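Local coordinates for beta-galacturonidase (Eisenbergiella tayi, PDB 6NCW), which hydrolyses beta-galacturonides as a family 2 glycoside hydrolase and may also act on beta-glucuronides, at residues Asp104-Pro107 against Gly108-Leu112; Glu378-Ser381 against Asp382-Tyr385. All blocks are in the same frame, centred on the assembly; numbering follows the deposited sequence.

Contact 1 of 2, residues Asp104-Pro107 against Gly108-Leu112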
loop_
_atom_site.group_PDB
_atom_site.type_symbol
_atom_site.label_atom_id
_atom_site.label_comp_id
_atom_site.label_asym_id
_atom_site.label_seq_id
_atom_site.Cartn_x
_atom_site.Cartn_y
_atom_site.Cartn_z
ATOM N N ASP A 104 1.111 -17.225 -55.560
ATOM C CA ASP A 104 1.023 -18.602 -56.043
ATOM C C ASP A 104 1.921 -19.551 -55.241
ATOM O O ASP A 104 2.897 -20.113 -55.741
ATOM C CB ASP A 104 1.346 -18.628 -57.540
ATOM C CG ASP A 104 1.062 -19.972 -58.179
ATOM O OD1 ASP A 104 2.033 -20.642 -58.586
ATOM O OD2 ASP A 104 -0.125 -20.359 -58.259
ATOM N N ILE A 105 1.552 -19.721 -53.955
ATOM C CA ILE A 105 2.272 -20.635 -53.071
ATOM C C ILE A 105 1.685 -22.027 -53.245
ATOM O O ILE A 105 0.504 -22.183 -53.569
ATOM C CB ILE A 105 2.217 -20.190 -51.587
ATOM C CG1 ILE A 105 0.861 -20.524 -50.957
ATOM C CG2 ILE A 105 2.484 -18.698 -51.442
ATOM C CD1 ILE A 105 0.800 -20.213 -49.490
ATOM N N ARG A 106 2.513 -23.045 -53.004
ATOM C CA ARG A 106 2.059 -24.426 -53.073
ATOM C C ARG A 106 0.918 -24.658 -52.081
ATOM O O ARG A 106 0.842 -23.992 -51.045
ATOM C CB ARG A 106 3.215 -25.376 -52.767
ATOM C CG ARG A 106 3.713 -25.272 -51.333
ATOM C CD ARG A 106 3.831 -26.639 -50.660
ATOM N NE ARG A 106 3.944 -26.538 -49.201
ATOM C CZ ARG A 106 4.974 -25.982 -48.563
ATOM N NH1 ARG A 106 5.986 -25.457 -49.254
ATOM N NH2 ARG A 106 4.992 -25.941 -47.236
ATOM N N PRO A 107 0.004 -25.580 -52.378
ATOM C CA PRO A 107 -1.058 -25.893 -51.417
ATOM C C PRO A 107 -0.496 -26.661 -50.232
ATOM O O PRO A 107 0.609 -27.203 -50.278
ATOM C CB PRO A 107 -2.035 -26.749 -52.233
ATOM C CG PRO A 107 -1.159 -27.413 -53.245
ATOM C CD PRO A 107 -0.102 -26.400 -53.601
ATOM N N GLY A 108 -1.265 -26.682 -49.145
ATOM C CA GLY A 108 -0.867 -27.439 -47.972
ATOM C C GLY A 108 -0.478 -26.610 -46.760
ATOM O O GLY A 108 -0.924 -25.469 -46.599
ATOM N N ILE A 109 0.354 -27.189 -45.898
ATOM C CA ILE A 109 0.700 -26.594 -44.614
ATOM C C ILE A 109 1.983 -25.790 -44.774
ATOM O O ILE A 109 2.981 -26.294 -45.304
ATOM C CB ILE A 109 0.856 -27.676 -43.531
ATOM C CG1 ILE A 109 -0.476 -27.963 -42.828
ATOM C CG2 ILE A 109 1.853 -27.230 -42.484
ATOM C CD1 ILE A 109 -1.589 -28.426 -43.727
ATOM N N HIS A 110 1.960 -24.539 -44.314
ATOM C CA HIS A 110 3.123 -23.667 -44.354
ATOM C C HIS A 110 3.569 -23.289 -42.944
ATOM O O HIS A 110 2.794 -23.347 -41.985
ATOM C CB HIS A 110 2.821 -22.410 -45.169
ATOM C CG HIS A 110 2.291 -22.710 -46.535
ATOM N ND1 HIS A 110 3.113 -23.016 -47.597
ATOM C CD2 HIS A 110 1.023 -22.789 -47.004
ATOM C CE1 HIS A 110 2.376 -23.247 -48.669
ATOM N NE2 HIS A 110 1.104 -23.121 -48.335
ATOM N N GLN A 111 4.839 -22.904 -42.829
ATOM C CA GLN A 111 5.407 -22.432 -41.572
ATOM C C GLN A 111 5.508 -20.914 -41.617
ATOM O O GLN A 111 6.134 -20.359 -42.527
ATOM C CB GLN A 111 6.780 -23.045 -41.315
ATOM C CG GLN A 111 6.727 -24.480 -40.812
ATOM C CD GLN A 111 6.313 -25.449 -41.906
ATOM O OE1 GLN A 111 6.710 -25.299 -43.075
ATOM N NE2 GLN A 111 5.499 -26.442 -41.543
ATOM N N LEU A 112 4.884 -20.252 -40.646
ATOM C CA LEU A 112 4.988 -18.808 -40.460
ATOM C C LEU A 112 5.882 -18.526 -39.262
ATOM O O LEU A 112 5.678 -19.089 -38.177
ATOM C CB LEU A 112 3.614 -18.179 -40.237
ATOM C CG LEU A 112 3.617 -16.667 -39.991
ATOM C CD1 LEU A 112 4.286 -15.913 -41.135
ATOM C CD2 LEU A 112 2.190 -16.176 -39.791
#

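Contact 2 of 2, residues Glu378-Ser381 against Asp382-Tyr385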
loop_
_atom_site.group_PDB
_atom_site.type_symbol
_atom_site.label_atom_id
_atom_site.label_comp_id
_atom_site.label_asym_id
_atom_site.label_seq_id
_atom_site.Cartn_x
_atom_site.Cartn_y
_atom_site.Cartn_z
ATOM N N GLU A 378 6.081 17.294 -28.886
ATOM C CA GLU A 378 7.224 17.857 -28.166
ATOM C C GLU A 378 8.559 17.642 -28.892
ATOM O O GLU A 378 9.609 17.513 -28.260
ATOM C CB GLU A 378 7.300 17.298 -26.740
ATOM C CG GLU A 378 6.124 17.728 -25.864
ATOM C CD GLU A 378 6.394 17.539 -24.376
ATOM O OE1 GLU A 378 7.440 16.935 -24.025
ATOM O OE2 GLU A 378 5.555 17.998 -23.556
ATOM N N CYS A 379 8.554 17.619 -30.217
ATOM C CA CYS A 379 9.817 17.544 -30.940
ATOM C C CYS A 379 10.386 18.959 -31.115
ATOM O O CYS A 379 9.894 19.927 -30.518
ATOM C CB CYS A 379 9.619 16.754 -32.234
ATOM S SG CYS A 379 9.203 15.005 -31.867
ATOM N N ALA A 380 11.465 19.096 -31.894
ATOM C CA ALA A 380 12.279 20.321 -31.851
ATOM C C ALA A 380 11.743 21.399 -32.806
ATOM O O ALA A 380 12.408 21.824 -33.755
ATOM C CB ALA A 380 13.739 19.991 -32.146
ATOM N N SER A 381 10.526 21.869 -32.515
ATOM C CA SER A 381 9.843 22.867 -33.335
ATOM C C SER A 381 10.385 24.280 -33.147
ATOM O O SER A 381 9.877 25.214 -33.786
ATOM C CB SER A 381 8.348 22.864 -33.027
ATOM O OG SER A 381 8.128 23.150 -31.670
ATOM N N ASP A 382 11.388 24.462 -32.292
ATOM C CA ASP A 382 12.073 25.732 -32.115
ATOM C C ASP A 382 13.353 25.842 -32.941
ATOM O O ASP A 382 14.089 26.818 -32.786
ATOM C CB ASP A 382 12.405 25.935 -30.636
ATOM C CG ASP A 382 13.318 24.836 -30.091
ATOM O OD1 ASP A 382 13.336 23.709 -30.644
ATOM O OD2 ASP A 382 14.017 25.095 -29.100
ATOM N N THR A 383 13.644 24.867 -33.799
ATOM C CA THR A 383 14.877 24.847 -34.568
ATOM C C THR A 383 14.567 24.859 -36.061
ATOM O O THR A 383 13.510 24.409 -36.501
ATOM C CB THR A 383 15.718 23.607 -34.248
ATOM O OG1 THR A 383 14.996 22.432 -34.669
ATOM C CG2 THR A 383 16.031 23.535 -32.744
ATOM N N GLU A 384 15.525 25.352 -36.847
ATOM C CA GLU A 384 15.343 25.377 -38.292
ATOM C C GLU A 384 15.215 23.964 -38.863
ATOM O O GLU A 384 14.339 23.702 -39.699
ATOM C CB GLU A 384 16.495 26.132 -38.954
ATOM C CG GLU A 384 16.675 25.800 -40.453
ATOM C CD GLU A 384 15.422 26.098 -41.283
ATOM O OE1 GLU A 384 14.659 27.012 -40.888
ATOM O OE2 GLU A 384 15.203 25.409 -42.317
ATOM N N TYR A 385 16.086 23.039 -38.438
ATOM C CA TYR A 385 15.995 21.685 -38.979
ATOM C C TYR A 385 14.707 21.009 -38.520
ATOM O O TYR A 385 14.058 20.293 -39.300
ATOM C CB TYR A 385 17.214 20.838 -38.598
ATOM C CG TYR A 385 17.000 19.390 -38.997
ATOM C CD1 TYR A 385 16.907 19.030 -40.346
ATOM C CD2 TYR A 385 16.820 18.391 -38.035
ATOM C CE1 TYR A 385 16.671 17.706 -40.728
ATOM C CE2 TYR A 385 16.584 17.068 -38.402
ATOM C CZ TYR A 385 16.511 16.730 -39.754
ATOM O OH TYR A 385 16.278 15.428 -40.131
#

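Contact 1 of 2, residues Asp104-Pro107 against Gly108-Leu112
I105 and R106 both set their first side-chain carbon between the backbone N and the carbonyl carbon (chi1 77° and 66°), while H110 holds its ring beside its own backbone N; these torsions bring the imidazole between the two side chains. The delta methyl of I105 lies over one face of the ring, in a CH-pi contact with CD1 3.5 Å from the H110 centroid and displaced toward the NE2 rim. R106 bends at its second torsion and runs past the histidine in the opposite direction. Its guanidinium is inclined at 32° to the imidazole, which presents ND1 above one guanidinium face. The end of the arginine is fixed by a hydrogen bond from R106 NH2 to I109 O (2.8 Å), with the acceptor close to the guanidinium plane. At the ring edge, NE2 of H110 makes a weak, strongly bent bond to R106 O, 2.9 Å long. The stronger polar partner of this histidine is D84, which binds ND1; NE2 also bonds to A64 O, so both nitrogens of the buried ring are engaged. G108 takes a backbone conformation that favours glycine, with positive phi. The whole is a short connection between strands 98-105 and 109-117, which belong to different antiparallel sheets of the N-terminal beta-sandwich; at its start, D104 and I105 face G66 in a G1 beta bulge.

Contact 2 of 2, residues Glu378-Ser381 against Asp382-Tyr385
Two hydrogen bonds from T383 converge on A380 O. The hydroxyl gives the shorter one, OG1 to A380 O at 2.8 Å, approaching 18° from the carbonyl plane. Its position follows from chi1 of 65°, which places OG1 between the threonine's backbone N and carbonyl carbon. The backbone amide makes the longer bond, T383 N to A380 O at 3.3 Å, and comes from above the carbonyl plane. This amide bond closes a type I beta turn from A380 to T383, overlapping an inverse gamma turn centred on A380, in which S381 N bonds to C379 O at 2.9 Å. The overlapping turns lead from strand 370-374 of the TIM barrel into helix 384-400, where T383 is the N-cap: its OG1 also bonds to G386 N, joining the turn to the first turn of the helix. Among the van der Waals contacts, the methyl of A380 packs against the threonine hydroxyl, with CB 3.7 Å from T383 OG1. D382 folds its carboxylate back over the turn, bringing OD1 to 3.5 Å from A380 C. The polar end of S381 is turned outside the turn, where OG hydrogen-bonds D416.

In the fold
Contact 1 precedes contact 2 along the chain, and the two share no sheet or helix. Their centres are 49 Å apart and their nearest atoms about 33 Å apart. Residues 104-112 link the two antiparallel sheets of the N-terminal beta-sandwich, at the surface and away from the annotated sugar-binding residues. Residues 378-385 instead follow strand 370-374 of the TIM-barrel domain and enter helix 384-400. They lie near the sugar site without forming it: galacturonate-binding N377 immediately precedes them, and its side chain is about 10 Å from that of S381. Contact 1 thus lies in the N-terminal sandwich, and contact 2 in the loop that follows a barrel strand near the sugar-binding residues.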